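Local atomic coordinates of transcription elongation factor SPT6 (Candida glabrata, PDB entry 3PJP), a protein that binds the phosphorylated C-terminal repeat domain of RNA polymerase II through its tandem SH2 domain and probably acts as a histone H3-H4 chaperone during transcription elongation. Residues A[126-137]-A[148-156]. Sequence-based numbering, arbitrary orientation.
Sequences SKVNPKKSVYYF and YLIFKLNAE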
loop_
_atom_site.group_PDB
_atom_site.type_symbol
_atom_site.label_atom_id
_atom_site.label_comp_id
_atom_site.label_asym_id
_atom_site.label_seq_id
_atom_site.Cartn_x
_atom_site.Cartn_y
_atom_site.Cartn_z
ATOM N N SER A 126 20.979 -7.612 -16.697
ATOM C CA SER A 126 21.992 -8.516 -16.165
ATOM C C SER A 126 22.868 -9.067 -17.288
ATOM O O SER A 126 24.062 -9.289 -17.100
ATOM C CB SER A 126 21.339 -9.662 -15.397
ATOM O OG SER A 126 22.318 -10.509 -14.825
ATOM N N LYS A 127 22.264 -9.287 -18.452
ATOM C CA LYS A 127 22.990 -9.777 -19.619
ATOM C C LYS A 127 24.148 -8.839 -19.944
ATOM O O LYS A 127 25.285 -9.275 -20.138
ATOM C CB LYS A 127 22.050 -9.865 -20.824
ATOM C CG LYS A 127 22.286 -11.062 -21.728
ATOM C CD LYS A 127 21.552 -12.289 -21.211
ATOM C CE LYS A 127 20.048 -12.059 -21.183
ATOM N NZ LYS A 127 19.315 -13.233 -20.640
ATOM N N VAL A 128 23.843 -7.548 -19.995
ATOM C CA VAL A 128 24.816 -6.519 -20.343
ATOM C C VAL A 128 25.795 -6.251 -19.206
ATOM O O VAL A 128 26.985 -6.042 -19.440
ATOM C CB VAL A 128 24.111 -5.199 -20.709
ATOM C CG1 VAL A 128 25.131 -4.101 -20.973
ATOM C CG2 VAL A 128 23.198 -5.402 -21.912
ATOM N N ASN A 129 25.291 -6.255 -17.975
ATOM C CA ASN A 129 26.122 -5.993 -16.804
ATOM C C ASN A 129 26.148 -7.171 -15.836
ATOM O O ASN A 129 25.570 -7.102 -14.750
ATOM C CB ASN A 129 25.638 -4.734 -16.082
ATOM C CG ASN A 129 25.659 -3.512 -16.974
ATOM O OD1 ASN A 129 24.680 -3.211 -17.656
ATOM N ND2 ASN A 129 26.780 -2.804 -16.981
ATOM N N PRO A 130 26.842 -8.251 -16.223
ATOM C CA PRO A 130 26.838 -9.534 -15.513
ATOM C C PRO A 130 27.427 -9.456 -14.114
ATOM O O PRO A 130 27.184 -10.351 -13.309
ATOM C CB PRO A 130 27.725 -10.431 -16.392
ATOM C CG PRO A 130 27.804 -9.740 -17.709
ATOM C CD PRO A 130 27.726 -8.283 -17.400
ATOM N N LYS A 131 28.191 -8.411 -13.823
ATOM C CA LYS A 131 28.803 -8.289 -12.506
ATOM C C LYS A 131 28.069 -7.332 -11.578
ATOM O O LYS A 131 28.389 -7.256 -10.394
ATOM C CB LYS A 131 30.274 -7.883 -12.622
ATOM C CG LYS A 131 31.235 -9.060 -12.557
ATOM C CD LYS A 131 32.133 -9.121 -13.780
ATOM C CE LYS A 131 33.563 -8.723 -13.448
ATOM N NZ LYS A 131 34.438 -8.771 -14.652
ATOM N N LYS A 132 27.079 -6.614 -12.109
ATOM C CA LYS A 132 26.376 -5.593 -11.335
ATOM C C LYS A 132 25.033 -6.088 -10.812
ATOM O O LYS A 132 24.233 -6.652 -11.555
ATOM C CB LYS A 132 26.158 -4.331 -12.177
ATOM C CG LYS A 132 27.427 -3.566 -12.506
ATOM C CD LYS A 132 27.951 -2.803 -11.298
ATOM C CE LYS A 132 27.682 -1.314 -11.430
ATOM N NZ LYS A 132 26.227 -1.012 -11.559
ATOM N N SER A 133 24.787 -5.869 -9.529
ATOM C CA SER A 133 23.481 -6.162 -8.964
ATOM C C SER A 133 22.488 -5.120 -9.466
ATOM O O SER A 133 22.865 -3.999 -9.799
ATOM C CB SER A 133 23.547 -6.149 -7.439
ATOM O OG SER A 133 23.922 -4.866 -6.960
ATOM N N VAL A 134 21.217 -5.490 -9.530
ATOM C CA VAL A 134 20.187 -4.535 -9.904
ATOM C C VAL A 134 18.925 -4.858 -9.129
ATOM O O VAL A 134 18.701 -6.007 -8.744
ATOM C CB VAL A 134 19.912 -4.540 -11.422
ATOM C CG1 VAL A 134 19.247 -5.842 -11.844
ATOM C CG2 VAL A 134 19.058 -3.347 -11.820
ATOM N N TYR A 135 18.118 -3.834 -8.873
ATOM C CA TYR A 135 16.808 -4.042 -8.270
ATOM C C TYR A 135 15.844 -2.917 -8.623
ATOM O O TYR A 135 16.244 -1.758 -8.763
ATOM C CB TYR A 135 16.908 -4.223 -6.747
ATOM C CG TYR A 135 17.297 -2.991 -5.946
ATOM C CD1 TYR A 135 16.331 -2.213 -5.323
ATOM C CD2 TYR A 135 18.632 -2.639 -5.773
ATOM C CE1 TYR A 135 16.681 -1.099 -4.570
ATOM C CE2 TYR A 135 18.990 -1.525 -5.019
ATOM C CZ TYR A 135 18.008 -0.765 -4.423
ATOM O OH TYR A 135 18.350 0.336 -3.676
ATOM N N TYR A 136 14.573 -3.278 -8.773
ATOM C CA TYR A 136 13.511 -2.324 -9.066
ATOM C C TYR A 136 12.280 -2.618 -8.226
ATOM O O TYR A 136 12.072 -3.754 -7.806
ATOM C CB TYR A 136 13.145 -2.386 -10.545
ATOM C CG TYR A 136 14.261 -1.922 -11.441
ATOM C CD1 TYR A 136 14.742 -0.622 -11.360
ATOM C CD2 TYR A 136 14.841 -2.784 -12.365
ATOM C CE1 TYR A 136 15.774 -0.190 -12.180
ATOM C CE2 TYR A 136 15.865 -2.362 -13.188
ATOM C CZ TYR A 136 16.330 -1.065 -13.089
ATOM O OH TYR A 136 17.353 -0.643 -13.907
ATOM N N PHE A 137 11.480 -1.582 -7.974
ATOM C CA PHE A 137 10.150 -1.729 -7.397
ATOM C C PHE A 137 9.143 -1.528 -8.513
ATOM O O PHE A 137 9.378 -0.738 -9.433
ATOM C CB PHE A 137 9.906 -0.666 -6.313
ATOM C CG PHE A 137 10.887 -0.707 -5.184
ATOM C CD1 PHE A 137 10.733 -1.607 -4.143
ATOM C CD2 PHE A 137 11.963 0.164 -5.156
ATOM C CE1 PHE A 137 11.635 -1.641 -3.096
ATOM C CE2 PHE A 137 12.873 0.133 -4.109
ATOM C CZ PHE A 137 12.707 -0.763 -3.082
ATOM N N TYR A 148 6.077 -5.119 -5.936
ATOM C CA TYR A 148 7.129 -6.113 -6.097
ATOM C C TYR A 148 8.488 -5.469 -5.868
ATOM O O TYR A 148 8.686 -4.292 -6.171
ATOM C CB TYR A 148 7.116 -6.731 -7.492
ATOM C CG TYR A 148 5.827 -7.379 -7.883
ATOM C CD1 TYR A 148 5.382 -8.534 -7.252
ATOM C CD2 TYR A 148 5.054 -6.843 -8.902
ATOM C CE1 TYR A 148 4.191 -9.135 -7.632
ATOM C CE2 TYR A 148 3.867 -7.427 -9.285
ATOM C CZ TYR A 148 3.436 -8.572 -8.653
ATOM O OH TYR A 148 2.245 -9.143 -9.062
ATOM N N LEU A 149 9.408 -6.244 -5.307
ATOM C CA LEU A 149 10.813 -5.889 -5.237
ATOM C C LEU A 149 11.541 -6.996 -5.983
ATOM O O LEU A 149 11.641 -8.114 -5.493
ATOM C CB LEU A 149 11.270 -5.831 -3.781
ATOM C CG LEU A 149 12.760 -5.778 -3.421
ATOM C CD1 LEU A 149 13.563 -4.839 -4.312
ATOM C CD2 LEU A 149 12.900 -5.364 -1.967
ATOM N N ILE A 150 12.010 -6.681 -7.185
ATOM C CA ILE A 150 12.569 -7.685 -8.093
ATOM C C ILE A 150 14.051 -7.370 -8.260
ATOM O O ILE A 150 14.421 -6.223 -8.527
ATOM C CB ILE A 150 11.865 -7.650 -9.453
ATOM C CG1 ILE A 150 10.341 -7.629 -9.258
ATOM C CG2 ILE A 150 12.304 -8.836 -10.327
ATOM C CD1 ILE A 150 9.547 -7.581 -10.542
ATOM N N PHE A 151 14.896 -8.381 -8.077
ATOM C CA PHE A 151 16.343 -8.163 -7.993
ATOM C C PHE A 151 17.165 -9.359 -8.463
ATOM O O PHE A 151 16.692 -10.492 -8.493
ATOM C CB PHE A 151 16.762 -7.761 -6.563
ATOM C CG PHE A 151 16.472 -8.805 -5.512
ATOM C CD1 PHE A 151 17.465 -9.663 -5.083
ATOM C CD2 PHE A 151 15.217 -8.913 -4.940
ATOM C CE1 PHE A 151 17.213 -10.619 -4.109
ATOM C CE2 PHE A 151 14.960 -9.870 -3.952
ATOM C CZ PHE A 151 15.972 -10.724 -3.541
ATOM N N LYS A 152 18.412 -9.077 -8.817
ATOM C CA LYS A 152 19.343 -10.097 -9.268
ATOM C C LYS A 152 20.742 -9.604 -8.929
ATOM O O LYS A 152 21.118 -8.482 -9.288
ATOM C CB LYS A 152 19.177 -10.298 -10.775
ATOM C CG LYS A 152 19.921 -11.473 -11.365
ATOM C CD LYS A 152 19.620 -11.574 -12.862
ATOM C CE LYS A 152 20.380 -12.718 -13.526
ATOM N NZ LYS A 152 19.707 -14.006 -13.252
ATOM N N LEU A 153 21.499 -10.436 -8.218
ATOM C CA LEU A 153 22.808 -10.066 -7.690
ATOM C C LEU A 153 23.893 -9.979 -8.769
ATOM O O LEU A 153 24.731 -9.077 -8.753
ATOM C CB LEU A 153 23.232 -11.081 -6.625
ATOM C CG LEU A 153 24.606 -10.848 -5.997
ATOM C CD1 LEU A 153 24.567 -9.688 -5.007
ATOM C CD2 LEU A 153 25.113 -12.116 -5.327
ATOM N N ASN A 154 23.872 -10.934 -9.690
ATOM C CA ASN A 154 24.810 -10.976 -10.804
ATOM C C ASN A 154 24.380 -12.072 -11.764
ATOM O O ASN A 154 23.394 -12.766 -11.518
ATOM C CB ASN A 154 26.232 -11.236 -10.303
ATOM C CG ASN A 154 26.328 -12.493 -9.464
ATOM O OD1 ASN A 154 25.789 -13.539 -9.828
ATOM N ND2 ASN A 154 26.990 -12.390 -8.318
ATOM N N ALA A 155 25.127 -12.239 -12.850
ATOM C CA ALA A 155 24.744 -13.185 -13.891
ATOM C C ALA A 155 24.701 -14.640 -13.406
ATOM O O ALA A 155 23.986 -15.466 -13.966
ATOM C CB ALA A 155 25.677 -13.054 -15.088
ATOM N N GLU A 156 25.465 -14.950 -12.362
ATOM C CA GLU A 156 25.546 -16.320 -11.867
ATOM C C GLU A 156 24.500 -16.627 -10.800
ATOM O O GLU A 156 24.436 -17.742 -10.285
ATOM C CB GLU A 156 26.947 -16.616 -11.323
ATOM C CG GLU A 156 28.050 -16.506 -12.362
ATOM C CD GLU A 156 28.375 -15.068 -12.720
ATOM O OE1 GLU A 156 28.461 -14.227 -11.797
ATOM O OE2 GLU A 156 28.540 -14.778 -13.925
HETATM O O HOH W 1 29.583 -11.762 -12.163
HETATM O O HOH W 2 27.044 -7.959 -8.071
HETATM O O HOH W 3 21.720 -8.090 -12.058
#
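Val134 and Tyr136 pair with Lys152 and Ile150 through four backbone hydrogen bonds, joining strands 134-137 and 148-152 as the arms of an antiparallel hairpin, their axes 4.8 Å apart at closest approach and their directions 168° apart. Between these hydrogen-bonded pairs lies the non-hydrogen-bonded pair Tyr135-Phe151, whose CB atoms meet at 3.5 Å. In both residues CG sits between the backbone N and the carbonyl carbon, and both rings meet Phe188 of helix 181-191. On the same face, Leu149 brings CD1 within 3.9 Å of both Tyr135 CD1 and Phe137 CE1, lying alongside the Phe137 side chain and slanting across that of Tyr135. Val134, Tyr136 and Ile150 face the other way, against Ile122 of helix 115-128. Also on that face, the extended Lys152 chain passes Ser126 at the end of this helix, with CE 3.2 Å from OG, and bends at its last torsion (chi4 79°) to hydrogen-bond NZ to the carbonyl of Ser157. Beyond the paired strands, Ala155 N donates to Pro130 O (2.8 Å, 164° at the hydrogen), while Pro130 CB packs on Ala155 CB at 3.6 Å. Waters supplement this direct bond, one donating to both Pro130 O and the Glu156 carboxylate, a second linking the carbonyls of Lys131 and Leu153. The hairpin is thus zipped by amide bonds within the central sheet of the second SH2 fold of the tandem, with mainly apolar side chains packed against helix 115-128 on one face and helix 181-191 on the other.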